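Local coordinates for protein 2-oxoadipate dioxygenase/decarboxylase (Pseudomonas putida, PDB 6W1G) that catalyses the iron(II)-dependent decarboxylation and hydroxylation of 2-oxoadipate to (R)-2-hydroxyglutarate, using molecular oxygen, in a D-lysine catabolic pathway, at residues H70-V75 with I224-P229; V108-F113 with R127-L132. One frame throughout, in Å; residues are numbered along the deposited sequence. Where two conformers were deposited one is given.

Contact 1: residues H70-V75 with I224-P229. With NI (nickel (II) ion), chain B.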
ATOM      1  N   HIS A  70      -4.092  -3.665   1.308  1.00 11.07           N
ATOM      2  CA  HIS A  70      -4.246  -2.366   0.666  1.00 11.14           C
ATOM      3  C   HIS A  70      -5.300  -2.469  -0.431  1.00 10.28           C
ATOM      4  O   HIS A  70      -5.456  -3.522  -1.046  1.00 11.46           O
ATOM      5  CB  HIS A  70      -2.970  -1.700   0.105  1.00 12.27           C
ATOM      6  CG  HIS A  70      -2.441  -2.205  -1.193  1.00 11.48           C
ATOM      7  ND1 HIS A  70      -1.387  -3.096  -1.280  1.00 12.70           N
ATOM      8  CD2 HIS A  70      -2.768  -1.880  -2.468  1.00 12.79           C
ATOM      9  CE1 HIS A  70      -1.118  -3.316  -2.557  1.00 12.54           C
ATOM     10  NE2 HIS A  70      -1.935  -2.603  -3.300  1.00 13.00           N
ATOM     11  N   GLY A  71      -6.018  -1.390  -0.676  1.00 10.62           N
ATOM     12  CA  GLY A  71      -6.853  -1.275  -1.849  1.00 11.38           C
ATOM     13  C   GLY A  71      -6.249  -0.300  -2.825  1.00 10.39           C
ATOM     14  O   GLY A  71      -5.372   0.490  -2.474  1.00 10.86           O
ATOM     15  N   ALA A  72      -6.723  -0.363  -4.066  1.00 11.04           N
ATOM     16  CA  ALA A  72      -6.331   0.577  -5.097  1.00 10.43           C
ATOM     17  C   ALA A  72      -7.587   0.994  -5.849  1.00 11.14           C
ATOM     18  O   ALA A  72      -8.402   0.136  -6.219  1.00 11.96           O
ATOM     19  CB  ALA A  72      -5.358  -0.087  -6.080  1.00 12.39           C
ATOM     20  N   ILE A  73      -7.730   2.300  -6.058  1.00 10.30           N
ATOM     21  CA  ILE A  73      -8.847   2.908  -6.743  1.00 10.75           C
ATOM     22  C   ILE A  73      -8.334   4.027  -7.630  1.00 11.58           C
ATOM     23  O   ILE A  73      -7.214   4.536  -7.473  1.00 12.48           O
ATOM     24  CB  ILE A  73      -9.867   3.496  -5.750  1.00 11.84           C
ATOM     25  CG1 ILE A  73      -9.248   4.596  -4.865  1.00 13.46           C
ATOM     26  CG2 ILE A  73     -10.472   2.384  -4.950  1.00 13.55           C
ATOM     27  CD1 ILE A  73     -10.220   5.382  -3.996  1.00 14.63           C
ATOM     28  N   ARG A  74      -9.213   4.467  -8.522  1.00 12.13           N
ATOM     29  CA  ARG A  74      -8.953   5.569  -9.449  1.00 13.25           C
ATOM     30  C   ARG A  74     -10.140   6.504  -9.430  1.00 12.62           C
ATOM     31  O   ARG A  74     -11.276   6.039  -9.502  1.00 15.00           O
ATOM     32  CB  ARG A  74      -8.798   5.017 -10.864  1.00 16.41           C
ATOM     33  CG  ARG A  74      -7.692   3.984 -10.960  1.00 17.58           C
ATOM     34  CD  ARG A  74      -7.874   3.099 -12.187  1.00 23.23           C
ATOM     35  NE  ARG A  74      -6.719   2.253 -12.414  1.00 27.58           N
ATOM     36  CZ  ARG A  74      -6.685   1.268 -13.298  1.00 27.18           C
ATOM     37  NH1 ARG A  74      -7.758   1.012 -14.034  1.00 28.89           N
ATOM     38  NH2 ARG A  74      -5.590   0.548 -13.434  1.00 31.07           N
ATOM     39  N   VAL A  75      -9.879   7.805  -9.332  1.00 13.12           N
ATOM     40  CA  VAL A  75     -10.917   8.816  -9.407  1.00 14.00           C
ATOM     41  C   VAL A  75     -10.643   9.692 -10.621  1.00 14.86           C
ATOM     42  O   VAL A  75      -9.551   9.674 -11.212  1.00 14.29           O
ATOM     43  CB  VAL A  75     -11.050   9.652  -8.114  1.00 14.49           C
ATOM     44  CG1 VAL A  75     -11.496   8.784  -6.995  1.00 16.00           C
ATOM     45  CG2 VAL A  75      -9.754  10.371  -7.776  1.00 15.95           C
ATOM     46  N   ILE A 224     -13.137  -1.229  -6.903  1.00 14.26           N
ATOM     47  CA  ILE A 224     -11.839  -1.702  -6.413  1.00 12.83           C
ATOM     48  C   ILE A 224     -11.034  -2.206  -7.605  1.00 14.26           C
ATOM     49  O   ILE A 224     -11.450  -3.123  -8.327  1.00 17.44           O
ATOM     50  CB  ILE A 224     -12.035  -2.797  -5.360  1.00 11.92           C
ATOM     51  CG1 ILE A 224     -12.729  -2.191  -4.142  1.00 13.05           C
ATOM     52  CG2 ILE A 224     -10.716  -3.433  -5.003  1.00 12.92           C
ATOM     53  CD1 ILE A 224     -13.171  -3.203  -3.125  1.00 15.08           C
ATOM     54  N   ASN A 225      -9.876  -1.618  -7.838  1.00 12.19           N
ATOM     55  CA  ASN A 225      -8.984  -2.104  -8.879  0.54 12.10           C
ATOM     56  C   ASN A 225      -8.248  -3.353  -8.433  1.00 12.77           C
ATOM     57  O   ASN A 225      -8.013  -4.276  -9.241  1.00 13.96           O
ATOM     58  CB  ASN A 225      -7.950  -1.029  -9.189  0.54 12.06           C
ATOM     59  CG  ASN A 225      -7.022  -1.416 -10.293  0.54 17.29           C
ATOM     60  OD1 ASN A 225      -5.839  -1.628 -10.044  0.54 23.07           O
ATOM     61  ND2 ASN A 225      -7.520  -1.499 -11.515  0.54 19.44           N
ATOM     62  N   HIS A 226      -7.885  -3.396  -7.168  1.00 12.21           N
ATOM     63  CA  HIS A 226      -7.467  -4.638  -6.522  1.00 13.19           C
ATOM     64  C   HIS A 226      -7.495  -4.386  -5.018  1.00 11.21           C
ATOM     65  O   HIS A 226      -7.478  -3.246  -4.539  1.00 10.73           O
ATOM     66  CB  HIS A 226      -6.118  -5.153  -7.010  1.00 14.81           C
ATOM     67  CG  HIS A 226      -5.012  -4.173  -6.877  1.00 13.80           C
ATOM     68  ND1 HIS A 226      -4.599  -3.373  -7.916  1.00 17.77           N
ATOM     69  CD2 HIS A 226      -4.215  -3.840  -5.829  1.00 15.19           C
ATOM     70  CE1 HIS A 226      -3.592  -2.611  -7.530  1.00 16.20           C
ATOM     71  NE2 HIS A 226      -3.330  -2.877  -6.261  1.00 13.90           N
ATOM     72  N   LEU A 227      -7.547  -5.491  -4.287  1.00 11.57           N
ATOM     73  CA  LEU A 227      -7.386  -5.531  -2.847  1.00 10.90           C
ATOM     74  C   LEU A 227      -6.323  -6.578  -2.561  1.00 11.58           C
ATOM     75  O   LEU A 227      -6.513  -7.744  -2.923  1.00 14.00           O
ATOM     76  CB  LEU A 227      -8.701  -5.935  -2.233  1.00 12.84           C
ATOM     77  CG  LEU A 227      -9.024  -5.601  -0.871  1.00 14.83           C
ATOM     78  CD1 LEU A 227      -8.692  -4.376  -0.273  1.00 15.36           C
ATOM     79  CD2 LEU A 227     -10.292  -6.133  -0.382  1.00 15.05           C
ATOM     80  N   THR A 228      -5.234  -6.159  -1.930  1.00 10.81           N
ATOM     81  CA  THR A 228      -4.006  -6.959  -1.852  1.00 10.74           C
ATOM     82  C   THR A 228      -3.740  -7.351  -0.418  1.00 10.25           C
ATOM     83  O   THR A 228      -3.524  -6.464   0.434  1.00 11.31           O
ATOM     84  CB  THR A 228      -2.827  -6.134  -2.376  1.00 11.08           C
ATOM     85  OG1 THR A 228      -3.150  -5.754  -3.709  1.00 11.82           O
ATOM     86  CG2 THR A 228      -1.550  -6.935  -2.324  1.00 12.02           C
ATOM     87  N   PRO A 229      -3.735  -8.653  -0.129  1.00 10.24           N
ATOM     88  CA  PRO A 229      -3.320  -9.125   1.193  1.00 10.69           C
ATOM     89  C   PRO A 229      -1.810  -9.200   1.275  1.00 10.57           C
ATOM     90  O   PRO A 229      -1.102  -9.202   0.270  1.00 11.75           O
ATOM     91  CB  PRO A 229      -3.940 -10.520   1.289  1.00 12.13           C
ATOM     92  CG  PRO A 229      -3.963 -10.998  -0.097  1.00 13.64           C
ATOM     93  CD  PRO A 229      -4.124  -9.788  -1.005  1.00 11.66           C
TER
HETATM   94 NI    NI B 500      -1.524  -2.522  -5.362  0.86 13.70          NI
HETATM   95  O   HOH W   1      -4.838   1.237 -10.059  1.00 31.94           O
HETATM   96  O   HOH W   2      -1.752  -0.401  -5.661  1.00 17.90           O
HETATM   97  O   HOH W   3       0.358  -1.855  -4.939  1.00 21.27           O
HETATM   98  O   HOH W   4      -0.451  -2.201  -7.349  1.00 23.51           O
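H70 and H226 meet at a nickel(II) ion, which each grips through its NE2, at 2.1 Å from H70 and 2.0 Å from H226. The two imidazoles come rim to rim with their planes at 83°, and H70 NE2 sits in the plane of the H226 ring. Both reach the metal with CG lodged between backbone N and carbonyl carbon. Three waters and E294 complete the coordination.

Two CH-pi contacts back these ligands from across the strand pair. T228 CB lies 3.6 Å from the centroid of the H70 ring, over one face, and A72 CB packs equally close on a face of the H226 ring. T228 OG1 bonds to E294, and H70 ND1 to E296, so second-shell bonds help fix the ligand orientations.

The backbones run antiparallel. H70 and T228 form a hydrogen-bonded pair, the T228 N to H70 O bond being 2.8 Å; N225 N donates to A72 O over 2.8 Å.

Towards the R74 end of the strand, N225 ND2 lies over the guanidinium face, 3.4 Å from R74 CZ, the guanidinium and amide planes inclined at 38°. R74 NH2 and N225 ND2 are both donors, so their contact is van der Waals; a water weakly bridges R74 NE and N225 OD1, while D215 takes R74 NH1 in a salt bridge. H70, H226 and R74 also bind 2-oxoadipate, and R74 is probably important for specificity. The two-histidine-one-carboxylate centre, the position iron(II) takes in the working enzyme, fits the vicinal oxygen chelate (glyoxalase) superfamily.

Contact 2: residues V108-F113 with R127-L132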
ATOM      1  N   VAL A 108      -2.077   8.918 -15.149  1.00 24.72           N
ATOM      2  CA  VAL A 108      -2.494   9.060 -13.765  1.00 21.74           C
ATOM      3  C   VAL A 108      -1.332   9.571 -12.910  1.00 20.27           C
ATOM      4  O   VAL A 108      -0.155   9.403 -13.240  1.00 22.46           O
ATOM      5  CB  VAL A 108      -3.034   7.754 -13.113  1.00 22.99           C
ATOM      6  CG1 VAL A 108      -4.284   7.206 -13.817  1.00 24.91           C
ATOM      7  CG2 VAL A 108      -1.942   6.692 -13.039  1.00 26.92           C
ATOM      8  N   HIS A 109      -1.693  10.162 -11.763  1.00 17.20           N
ATOM      9  CA  HIS A 109      -0.750  10.367 -10.660  1.00 15.89           C
ATOM     10  C   HIS A 109      -1.503  10.089  -9.367  1.00 14.43           C
ATOM     11  O   HIS A 109      -2.738  10.185  -9.336  1.00 14.42           O
ATOM     12  CB  HIS A 109      -0.020  11.713 -10.700  1.00 16.88           C
ATOM     13  CG  HIS A 109      -0.857  12.925 -10.849  1.00 17.20           C
ATOM     14  ND1 HIS A 109      -0.269  14.166 -10.786  1.00 18.47           N
ATOM     15  CD2 HIS A 109      -2.171  13.130 -11.089  1.00 17.79           C
ATOM     16  CE1 HIS A 109      -1.188  15.090 -11.022  1.00 19.24           C
ATOM     17  NE2 HIS A 109      -2.346  14.492 -11.209  1.00 19.18           N
ATOM     18  N   SER A 110      -0.756   9.739  -8.312  1.00 14.07           N
ATOM     19  CA  SER A 110      -1.370   9.042  -7.195  1.00 14.04           C
ATOM     20  C   SER A 110      -0.699   9.363  -5.873  1.00 10.86           C
ATOM     21  O   SER A 110       0.445   9.829  -5.795  1.00 12.68           O
ATOM     22  CB  SER A 110      -1.243   7.522  -7.403  1.00 14.01           C
ATOM     23  OG  SER A 110      -1.588   7.177  -8.716  1.00 15.38           O
ATOM     24  N   THR A 111      -1.451   9.058  -4.805  1.00 11.28           N
ATOM     25  CA  THR A 111      -0.945   9.054  -3.436  1.00 10.61           C
ATOM     26  C   THR A 111      -1.512   7.830  -2.751  1.00 10.41           C
ATOM     27  O   THR A 111      -2.364   7.149  -3.309  1.00 12.60           O
ATOM     28  CB  THR A 111      -1.348  10.332  -2.688  1.00 11.38           C
ATOM     29  OG1 THR A 111      -0.656  10.415  -1.434  1.00 11.44           O
ATOM     30  CG2 THR A 111      -2.807  10.409  -2.406  1.00 11.82           C
ATOM     31  N   ALA A 112      -1.056   7.536  -1.539  1.00 10.43           N
ATOM     32  CA  ALA A 112      -1.693   6.489  -0.753  1.00 11.75           C
ATOM     33  C   ALA A 112      -2.207   7.083   0.558  1.00 10.56           C
ATOM     34  O   ALA A 112      -1.466   7.747   1.274  1.00 12.98           O
ATOM     35  CB  ALA A 112      -0.770   5.332  -0.448  1.00 16.65           C
ATOM     36  N   PHE A 113      -3.449   6.793   0.879  1.00  9.82           N
ATOM     37  CA  PHE A 113      -4.028   7.210   2.144  1.00  9.39           C
ATOM     38  C   PHE A 113      -3.765   6.110   3.172  1.00  9.41           C
ATOM     39  O   PHE A 113      -4.093   4.940   2.918  1.00 10.03           O
ATOM     40  CB  PHE A 113      -5.529   7.495   1.996  1.00  9.70           C
ATOM     41  CG  PHE A 113      -5.799   8.683   1.125  1.00  9.87           C
ATOM     42  CD1 PHE A 113      -6.048   8.538  -0.237  1.00 10.79           C
ATOM     43  CD2 PHE A 113      -5.857   9.954   1.667  1.00 10.10           C
ATOM     44  CE1 PHE A 113      -6.330   9.652  -1.019  1.00 11.18           C
ATOM     45  CE2 PHE A 113      -6.135  11.039   0.889  1.00 10.45           C
ATOM     46  CZ  PHE A 113      -6.372  10.882  -0.467  1.00 11.47           C
ATOM     47  N   ARG A 127      -4.333   0.665   3.755  1.00 10.04           N
ATOM     48  CA  ARG A 127      -3.997   1.809   2.897  1.00 10.19           C
ATOM     49  C   ARG A 127      -4.844   1.733   1.644  1.00 10.06           C
ATOM     50  O   ARG A 127      -5.216   0.644   1.226  1.00 10.52           O
ATOM     51  CB  ARG A 127      -2.547   1.880   2.368  1.00 13.72           C
ATOM     52  CG  ARG A 127      -1.458   1.461   3.260  1.00 13.61           C
ATOM     53  CD  ARG A 127      -1.016   0.055   2.926  1.00 14.86           C
ATOM     54  NE  ARG A 127       0.025  -0.312   3.803  1.00 11.07           N
ATOM     55  CZ  ARG A 127       0.219  -1.549   4.285  1.00 10.86           C
ATOM     56  NH1 ARG A 127       1.174  -1.811   5.124  1.00 12.95           N
ATOM     57  NH2 ARG A 127      -0.574  -2.554   3.901  1.00 14.33           N
ATOM     58  N   VAL A 128      -5.121   2.902   1.052  1.00 10.09           N
ATOM     59  CA  VAL A 128      -5.791   2.954  -0.230  1.00  9.95           C
ATOM     60  C   VAL A 128      -4.948   3.781  -1.185  1.00 10.64           C
ATOM     61  O   VAL A 128      -4.837   5.013  -1.028  1.00 10.82           O
ATOM     62  CB  VAL A 128      -7.225   3.441  -0.188  1.00 10.69           C
ATOM     63  CG1 VAL A 128      -7.797   3.468  -1.627  1.00 11.99           C
ATOM     64  CG2 VAL A 128      -8.058   2.549   0.696  1.00 11.73           C
ATOM     65  N   PHE A 129      -4.333   3.105  -2.160  1.00 10.01           N
ATOM     66  CA  PHE A 129      -3.584   3.751  -3.233  1.00  9.58           C
ATOM     67  C   PHE A 129      -4.595   4.363  -4.189  1.00  9.97           C
ATOM     68  O   PHE A 129      -5.464   3.650  -4.703  1.00 11.14           O
ATOM     69  CB  PHE A 129      -2.745   2.704  -3.953  1.00 11.18           C
ATOM     70  CG  PHE A 129      -1.762   3.264  -4.935  1.00 11.16           C
ATOM     71  CD1 PHE A 129      -2.080   3.439  -6.270  1.00 14.03           C
ATOM     72  CD2 PHE A 129      -0.509   3.661  -4.512  1.00 13.47           C
ATOM     73  CE1 PHE A 129      -1.148   3.952  -7.143  1.00 15.51           C
ATOM     74  CE2 PHE A 129       0.419   4.177  -5.407  1.00 14.67           C
ATOM     75  CZ  PHE A 129       0.095   4.322  -6.704  1.00 15.07           C
ATOM     76  N   THR A 130      -4.558   5.682  -4.337  1.00  9.99           N
ATOM     77  CA  THR A 130      -5.595   6.450  -5.004  1.00 10.43           C
ATOM     78  C   THR A 130      -4.979   7.218  -6.160  1.00 10.48           C
ATOM     79  O   THR A 130      -4.134   8.101  -5.963  1.00 11.93           O
ATOM     80  CB  THR A 130      -6.245   7.392  -4.021  1.00 10.72           C
ATOM     81  OG1 THR A 130      -6.780   6.644  -2.932  1.00 11.14           O
ATOM     82  CG2 THR A 130      -7.377   8.191  -4.657  1.00 11.77           C
ATOM     83  N   SER A 131      -5.436   6.908  -7.378  1.00 12.07           N
ATOM     84  CA  SER A 131      -4.943   7.581  -8.576  1.00 13.01           C
ATOM     85  C   SER A 131      -5.964   8.575  -9.079  1.00 13.47           C
ATOM     86  O   SER A 131      -7.168   8.313  -9.029  1.00 17.50           O
ATOM     87  CB  SER A 131      -4.661   6.550  -9.663  1.00 16.53           C
ATOM     88  OG  SER A 131      -3.707   5.586  -9.274  1.00 16.98           O
ATOM     89  N   LEU A 132      -5.457   9.695  -9.570  1.00 13.94           N
ATOM     90  CA  LEU A 132      -6.275  10.676 -10.248  1.00 14.21           C
ATOM     91  C   LEU A 132      -5.922  10.664 -11.732  1.00 16.90           C
ATOM     92  O   LEU A 132      -4.761  10.852 -12.110  1.00 16.70           O
ATOM     93  CB  LEU A 132      -6.005  12.050  -9.642  1.00 15.52           C
ATOM     94  CG  LEU A 132      -6.647  13.191 -10.399  1.00 16.61           C
ATOM     95  CD1 LEU A 132      -8.170  13.148 -10.452  1.00 18.27           C
ATOM     96  CD2 LEU A 132      -6.207  14.526  -9.785  1.00 19.83           C
TER
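S110 and S131 face each other in a non-hydrogen-bonded pair of this antiparallel strand pairing, and their hydroxyls meet at 2.7 Å between the two OG atoms. Beside them, F129 brings CZ to 3.5 Å from S110 CB; with CG opposite the backbone N (chi1 -171°), its ring turns one face over T111 O.

The backbone bonds T130 N to T111 O and L132 N to H109 O are equally short, 2.8 Å, and almost straight. V128 O takes two donors from opposite faces of its carbonyl plane, F113 N and the T130 hydroxyl. That hydroxyl also lies at the rim of the F113 ring, with T130 OG1 3.4 Å from F113 CD1.

Two side-chain contacts are looser, although the backbones stay bonded from H109 to F113: H109 NE2, whose ring is held by a bond from ND1 to the Y98 hydroxyl, comes only to 4.1 Å from L132 CD2, and A112 CB stays 4.4 Å from F129 CD2. Of the touching residues F129 alone is partly exposed, its nearest side-chain atom about 6 Å from the nickel ion.

Helix 78-90 covers F113, V128 and T130, while helix 424-433 covers T111, F113 and L132. Strand 94-100 flanks 108-113, and strand 69-75 adjoins 127-132 beyond.

How the contacts relate
Contacts 1 and 2 belong to one five-stranded mixed sheet, ordered 94-100, 108-114, 127-133, 69-75, 226-229, and their centres lie about 9 Å apart. The inner strands 69-75 and 127-133 run parallel and join the two pairs directly: V75 N lies 2.8 Å from S131 O and G71 O the same distance from F129 N, both probable hydrogen bonds, while I73 packs on V128. Along the chain, contact 2 is nested within the loop closed by contact 1. Strand 69-75, helix 78-90 and strands 94-100, 108-114 and 127-133 follow the beta-alpha-beta-beta-beta order of a vicinal oxygen chelate module; 226-229 is added beside 69-75, bringing in H226. Contact 2 places F129 and R127 near the metal site.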